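Local structure of terminal oxygenase component of carbazole 1,9a-dioxygenase (Nocardioides aromaticivorans, 3GCF) at residues 262-267 / 276-281; 272-277 / 286-291. The protein probably inserts both atoms of molecular oxygen into carbazole as the terminal component of a Rieske non-heme iron dioxygenase, using electrons delivered by a ferredoxin. All blocks are in the same frame, centred on the assembly; numbering follows the deposited sequence.

Contact 1. Residues 262-267 / 276-281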
loop_
_atom_site.group_PDB
_atom_site.type_symbol
_atom_site.label_atom_id
_atom_site.label_comp_id
_atom_site.label_asym_id
_atom_site.label_seq_id
_atom_site.Cartn_x
_atom_site.Cartn_y
_atom_site.Cartn_z
ATOM N N VAL A 262 35.092 -21.367 -13.699
ATOM C CA VAL A 262 33.679 -21.549 -13.976
ATOM C C VAL A 262 33.222 -20.552 -15.026
ATOM O O VAL A 262 34.010 -19.749 -15.509
ATOM C CB VAL A 262 32.830 -21.382 -12.690
ATOM C CG1 VAL A 262 33.244 -22.438 -11.656
ATOM C CG2 VAL A 262 32.997 -19.971 -12.123
ATOM N N ALA A 263 31.949 -20.621 -15.396
ATOM C CA ALA A 263 31.397 -19.714 -16.392
ATOM C C ALA A 263 32.248 -19.628 -17.672
ATOM O O ALA A 263 32.752 -18.563 -18.029
ATOM C CB ALA A 263 31.219 -18.317 -15.776
ATOM N N ALA A 264 32.417 -20.758 -18.352
ATOM C CA ALA A 264 33.166 -20.790 -19.599
ATOM C C ALA A 264 32.228 -20.239 -20.669
ATOM O O ALA A 264 32.663 -19.655 -21.665
ATOM C CB ALA A 264 33.560 -22.221 -19.940
ATOM N N GLN A 265 30.931 -20.434 -20.443
ATOM C CA GLN A 265 29.896 -19.965 -21.359
ATOM C C GLN A 265 28.624 -19.630 -20.598
ATOM O O GLN A 265 28.298 -20.281 -19.604
ATOM C CB GLN A 265 29.550 -21.046 -22.397
ATOM C CG GLN A 265 30.638 -21.341 -23.417
ATOM C CD GLN A 265 30.210 -22.382 -24.444
ATOM O OE1 GLN A 265 30.817 -22.503 -25.506
ATOM N NE2 GLN A 265 29.171 -23.141 -24.128
ATOM N N VAL A 266 27.913 -18.608 -21.064
ATOM C CA VAL A 266 26.643 -18.232 -20.461
ATOM C C VAL A 266 25.704 -17.950 -21.621
ATOM O O VAL A 266 26.095 -17.330 -22.612
ATOM C CB VAL A 266 26.760 -16.983 -19.547
ATOM C CG1 VAL A 266 27.252 -15.784 -20.330
ATOM C CG2 VAL A 266 25.407 -16.694 -18.917
ATOM N N SER A 267 24.470 -18.424 -21.510
ATOM C CA SER A 267 23.510 -18.230 -22.580
ATOM C C SER A 267 22.084 -18.108 -22.076
ATOM O O SER A 267 21.747 -18.587 -20.993
ATOM C CB SER A 267 23.602 -19.398 -23.572
ATOM O OG SER A 267 23.392 -20.639 -22.917
ATOM N N VAL A 276 24.415 -21.294 -17.264
ATOM C CA VAL A 276 25.778 -20.908 -16.902
ATOM C C VAL A 276 26.557 -22.207 -16.866
ATOM O O VAL A 276 26.295 -23.090 -16.038
ATOM C CB VAL A 276 25.811 -20.222 -15.529
ATOM C CG1 VAL A 276 27.178 -19.590 -15.288
ATOM C CG2 VAL A 276 24.712 -19.161 -15.468
ATOM N N ASP A 277 27.535 -22.300 -17.764
ATOM C CA ASP A 277 28.317 -23.515 -17.954
ATOM C C ASP A 277 29.839 -23.355 -17.824
ATOM O O ASP A 277 30.482 -22.749 -18.680
ATOM C CB ASP A 277 27.961 -24.025 -19.353
ATOM C CG ASP A 277 28.393 -25.437 -19.603
ATOM O OD1 ASP A 277 29.050 -26.040 -18.731
ATOM O OD2 ASP A 277 28.059 -25.936 -20.698
ATOM N N PRO A 278 30.435 -23.884 -16.747
ATOM C CA PRO A 278 29.802 -24.589 -15.626
ATOM C C PRO A 278 29.650 -23.615 -14.455
ATOM O O PRO A 278 30.325 -22.585 -14.410
ATOM C CB PRO A 278 30.798 -25.700 -15.324
ATOM C CG PRO A 278 32.117 -25.000 -15.523
ATOM C CD PRO A 278 31.890 -24.146 -16.776
ATOM N N PHE A 279 28.773 -23.936 -13.511
ATOM C CA PHE A 279 28.553 -23.064 -12.364
ATOM C C PHE A 279 27.540 -23.740 -11.453
ATOM O O PHE A 279 26.655 -24.441 -11.934
ATOM C CB PHE A 279 27.997 -21.717 -12.832
ATOM C CG PHE A 279 28.169 -20.611 -11.836
ATOM C CD1 PHE A 279 29.376 -19.923 -11.746
ATOM C CD2 PHE A 279 27.139 -20.285 -10.953
ATOM C CE1 PHE A 279 29.559 -18.922 -10.784
ATOM C CE2 PHE A 279 27.311 -19.290 -9.987
ATOM C CZ PHE A 279 28.521 -18.607 -9.900
ATOM N N PRO A 280 27.646 -23.538 -10.125
ATOM C CA PRO A 280 28.635 -22.728 -9.397
ATOM C C PRO A 280 29.941 -23.472 -9.131
ATOM O O PRO A 280 30.796 -23.005 -8.373
ATOM C CB PRO A 280 27.902 -22.381 -8.106
ATOM C CG PRO A 280 27.112 -23.630 -7.847
ATOM C CD PRO A 280 26.565 -23.978 -9.222
ATOM N N ASP A 281 30.086 -24.632 -9.763
ATOM C CA ASP A 281 31.276 -25.465 -9.612
ATOM C C ASP A 281 31.573 -26.101 -10.972
ATOM O O ASP A 281 30.675 -26.250 -11.804
ATOM C CB ASP A 281 31.008 -26.563 -8.574
ATOM C CG ASP A 281 32.244 -27.382 -8.246
ATOM O OD1 ASP A 281 33.091 -26.896 -7.464
ATOM O OD2 ASP A 281 32.375 -28.509 -8.778
HETATM O O HOH W 1 26.977 -23.731 -22.694
#

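Contact 2. Residues 272-277 / 286-291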
loop_
_atom_site.group_PDB
_atom_site.type_symbol
_atom_site.label_atom_id
_atom_site.label_comp_id
_atom_site.label_asym_id
_atom_site.label_seq_id
_atom_site.Cartn_x
_atom_site.Cartn_y
_atom_site.Cartn_z
ATOM N N GLY A 272 13.092 -17.301 -21.961
ATOM C CA GLY A 272 13.905 -16.527 -21.033
ATOM C C GLY A 272 14.517 -17.423 -19.971
ATOM O O GLY A 272 14.188 -17.314 -18.787
ATOM N N VAL A 273 15.414 -18.308 -20.401
ATOM C CA VAL A 273 16.055 -19.267 -19.508
ATOM C C VAL A 273 17.572 -19.185 -19.636
ATOM O O VAL A 273 18.123 -19.311 -20.732
ATOM C CB VAL A 273 15.583 -20.706 -19.844
ATOM C CG1 VAL A 273 16.105 -21.703 -18.805
ATOM C CG2 VAL A 273 14.058 -20.739 -19.908
ATOM N N LEU A 274 18.240 -18.976 -18.506
ATOM C CA LEU A 274 19.692 -18.857 -18.482
ATOM C C LEU A 274 20.388 -20.199 -18.295
ATOM O O LEU A 274 19.834 -21.135 -17.704
ATOM C CB LEU A 274 20.123 -17.930 -17.341
ATOM C CG LEU A 274 21.544 -17.352 -17.379
ATOM C CD1 LEU A 274 21.565 -16.191 -18.356
ATOM C CD2 LEU A 274 21.962 -16.858 -15.991
ATOM N N LYS A 275 21.611 -20.278 -18.806
ATOM C CA LYS A 275 22.439 -21.465 -18.672
ATOM C C LYS A 275 23.875 -20.983 -18.438
ATOM O O LYS A 275 24.463 -20.327 -19.295
ATOM C CB LYS A 275 22.376 -22.328 -19.939
ATOM C CG LYS A 275 23.190 -23.613 -19.833
ATOM C CD LYS A 275 23.222 -24.402 -21.138
ATOM C CE LYS A 275 24.015 -25.695 -20.959
ATOM N NZ LYS A 275 24.069 -26.509 -22.207
ATOM N N VAL A 276 24.415 -21.294 -17.264
ATOM C CA VAL A 276 25.778 -20.908 -16.902
ATOM C C VAL A 276 26.557 -22.207 -16.866
ATOM O O VAL A 276 26.295 -23.090 -16.038
ATOM C CB VAL A 276 25.811 -20.222 -15.529
ATOM C CG1 VAL A 276 27.178 -19.590 -15.288
ATOM C CG2 VAL A 276 24.712 -19.161 -15.468
ATOM N N ASP A 277 27.535 -22.300 -17.764
ATOM C CA ASP A 277 28.317 -23.515 -17.954
ATOM C C ASP A 277 29.839 -23.355 -17.824
ATOM O O ASP A 277 30.482 -22.749 -18.680
ATOM C CB ASP A 277 27.961 -24.025 -19.353
ATOM C CG ASP A 277 28.393 -25.437 -19.603
ATOM O OD1 ASP A 277 29.050 -26.040 -18.731
ATOM O OD2 ASP A 277 28.059 -25.936 -20.698
ATOM N N GLN A 286 24.375 -24.433 -14.138
ATOM C CA GLN A 286 23.283 -23.712 -13.490
ATOM C C GLN A 286 22.278 -23.132 -14.474
ATOM O O GLN A 286 22.642 -22.434 -15.415
ATOM C CB GLN A 286 23.825 -22.579 -12.605
ATOM C CG GLN A 286 22.739 -21.860 -11.789
ATOM C CD GLN A 286 23.304 -21.056 -10.618
ATOM O OE1 GLN A 286 24.214 -21.513 -9.920
ATOM N NE2 GLN A 286 22.752 -19.866 -10.387
ATOM N N TYR A 287 21.005 -23.427 -14.241
ATOM C CA TYR A 287 19.934 -22.928 -15.090
ATOM C C TYR A 287 19.097 -21.965 -14.261
ATOM O O TYR A 287 18.945 -22.147 -13.052
ATOM C CB TYR A 287 19.049 -24.085 -15.568
ATOM C CG TYR A 287 19.747 -25.075 -16.477
ATOM C CD1 TYR A 287 19.974 -24.778 -17.824
ATOM C CD2 TYR A 287 20.191 -26.306 -15.989
ATOM C CE1 TYR A 287 20.631 -25.692 -18.669
ATOM C CE2 TYR A 287 20.848 -27.225 -16.823
ATOM C CZ TYR A 287 21.062 -26.910 -18.158
ATOM O OH TYR A 287 21.710 -27.812 -18.976
ATOM N N GLU A 288 18.559 -20.938 -14.906
ATOM C CA GLU A 288 17.727 -19.978 -14.208
ATOM C C GLU A 288 16.517 -19.618 -15.047
ATOM O O GLU A 288 16.620 -19.442 -16.266
ATOM C CB GLU A 288 18.518 -18.707 -13.874
ATOM C CG GLU A 288 19.798 -18.952 -13.079
ATOM C CD GLU A 288 20.324 -17.698 -12.400
ATOM O OE1 GLU A 288 20.119 -16.583 -12.931
ATOM O OE2 GLU A 288 20.957 -17.831 -11.334
ATOM N N PHE A 289 15.364 -19.535 -14.388
ATOM C CA PHE A 289 14.117 -19.162 -15.046
ATOM C C PHE A 289 13.609 -17.926 -14.312
ATOM O O PHE A 289 13.866 -17.757 -13.117
ATOM C CB PHE A 289 13.072 -20.277 -14.942
ATOM C CG PHE A 289 13.497 -21.580 -15.562
ATOM C CD1 PHE A 289 14.433 -22.396 -14.935
ATOM C CD2 PHE A 289 12.934 -22.008 -16.759
ATOM C CE1 PHE A 289 14.798 -23.624 -15.492
ATOM C CE2 PHE A 289 13.293 -23.235 -17.323
ATOM C CZ PHE A 289 14.224 -24.042 -16.690
ATOM N N TYR A 290 12.894 -17.065 -15.025
ATOM C CA TYR A 290 12.371 -15.844 -14.431
ATOM C C TYR A 290 10.928 -15.699 -14.895
ATOM O O TYR A 290 10.605 -14.837 -15.703
ATOM C CB TYR A 290 13.217 -14.647 -14.885
ATOM C CG TYR A 290 14.718 -14.923 -14.904
ATOM C CD1 TYR A 290 15.311 -15.571 -15.984
ATOM C CD2 TYR A 290 15.538 -14.537 -13.839
ATOM C CE1 TYR A 290 16.687 -15.830 -16.013
ATOM C CE2 TYR A 290 16.916 -14.791 -13.852
ATOM C CZ TYR A 290 17.484 -15.438 -14.948
ATOM O OH TYR A 290 18.844 -15.676 -14.990
ATOM N N VAL A 291 10.065 -16.560 -14.371
ATOM C CA VAL A 291 8.662 -16.577 -14.755
ATOM C C VAL A 291 7.876 -15.412 -14.176
ATOM O O VAL A 291 7.825 -15.223 -12.964
ATOM C CB VAL A 291 8.001 -17.906 -14.330
ATOM C CG1 VAL A 291 6.624 -18.047 -14.982
ATOM C CG2 VAL A 291 8.903 -19.075 -14.722
HETATM O O HOH W 2 11.866 -17.713 -17.575
#

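Contact 1. Residues 262-267 / 276-281
Two successive residues, Ala264 and Gln265, stand opposite the single Asp277, a classic beta bulge in the antiparallel hairpin of strands 265-269 and 273-277, part of the catalytic-domain sheet of this Rieske oxygenase. The evidence is in the backbone bonds: Asp277 O takes two N-H groups from the same face of its carbonyl plane, Ala264 N at 2.8 Å and Gln265 N at 2.9 Å. The Ala264 bond is the more bent, with an N-H...O angle of 131° and its donor well above that plane, whereas the Gln265 donor is only tilted from it. In return Asp277 N gives a nearly straight bond to Gln265 O, closing the hydrogen-bonded pair; Val266 and Val276 follow as a non-hydrogen-bonded pair with CA atoms 4.5 Å apart. Before the bulge the chain 262-264 leaves strand geometry, Ala263 having positive phi and psi, yet Ala263 N still reaches Pro278 O at 2.7 Å, in the carbonyl plane and almost straight (175°).

The second strand ends at Asp277, at the cis peptide bond before Pro278; a second cis bond precedes Pro280 in the loop. Beside the Ala263 bond, Val262 CB rests against Pro278 O. With CG1 anti to the carbonyl carbon (chi1 -61°), Val262 CG2 falls between backbone N and carbonyl carbon and meets the edge of the Phe279 ring, 3.6 Å from CD1. Pro280 CB lies over one face of that ring, and Phe333 adds an edge-to-face contact. The Phe279 ring lies near the iron site, which places this apolar cluster beside the metal's surroundings. On the face bearing Gln265 and Asp277, a water bridges the side chains, accepting a weak bond from Gln265 NE2 and donating to Asp277 OD2 at 3.2 Å.

Contact 2. Residues 272-277 / 286-291
Strands 273-277 and 285-292 form an antiparallel hairpin in the central sheet of the catalytic domain; the axes of 273-277 and 286-291 come within 4.5 Å, with 162° between directions. Leu274 with Glu288 and Val276 with Gln286 are hydrogen-bonded pairs. Val276 N to Gln286 O (2.8 Å) lies in the carbonyl plane, but Glu288 N approaches Leu274 O from above its plane, 40° out.

On the face carrying Val273 and Lys275, Val273 CG1 sits over the Phe289 ring in a CH-pi contact, 3.7 Å from the centroid. The extended Lys275 chain runs alongside Tyr287, its CG 3.5 Å from CE1; beyond this, Lys275 NZ hydrogen-bonds Pro157 O and Tyr287 OH hydrogen-bonds Gln305 OE1.

The other face is polar as well as apolar. With CG anti to the carbonyl carbon (chi1 -55°) and the chain extended beyond it, Glu288 runs alongside Leu274, whose CD2 touches Glu288 OE1 and Tyr290 OH. Both carboxylate oxygens are gripped: Tyr290 OH donates to the anti lone pair of OE1 at 2.6 Å, while Gln286 NE2 comes to the anti side of OE2, at 2.9 Å, somewhat out of the carboxylate plane. Tyr300 OH also bonds OE2. Replacing Glu288 by alanine removes the carboxylate, which would probably leave Tyr290 OH without its acceptor, cost Gln286 NE2 one of its two partners (Asn334 OD1 remains) and open a gap beside Leu274 CD2.

The Glu288 side chain is about 5 Å from that of the iron ligand Asp337. Strand 298-307 continues the sheet beyond 285-292, strand 265-269 beyond 273-277, and Phe289 also touches Pro37 of strand 34-40.

How the contacts relate
Contacts 1 and 2 are consecutive hairpins of one antiparallel sheet, their centres 11 Å apart. Along the chain strands 265-269, 273-277 and 285-292 come in sequence and are neighbours in that order, so 273-277 is the middle strand of a meander and Val276 and Asp277 belong to both contacts. Ser267 O and Lys275 N, 2.8 Å apart, probably bond across the first hairpin, and Phe279 CD2 packs 3.3 Å from Gln286 OE1 between the contacts. Contact 2 lies deeper in the chain, contact 1 nearer its periphery. Phe279 from one and Glu288 from the other each have side chains about 7 Å from the iron, so both hairpins contribute to the surroundings of the metal site.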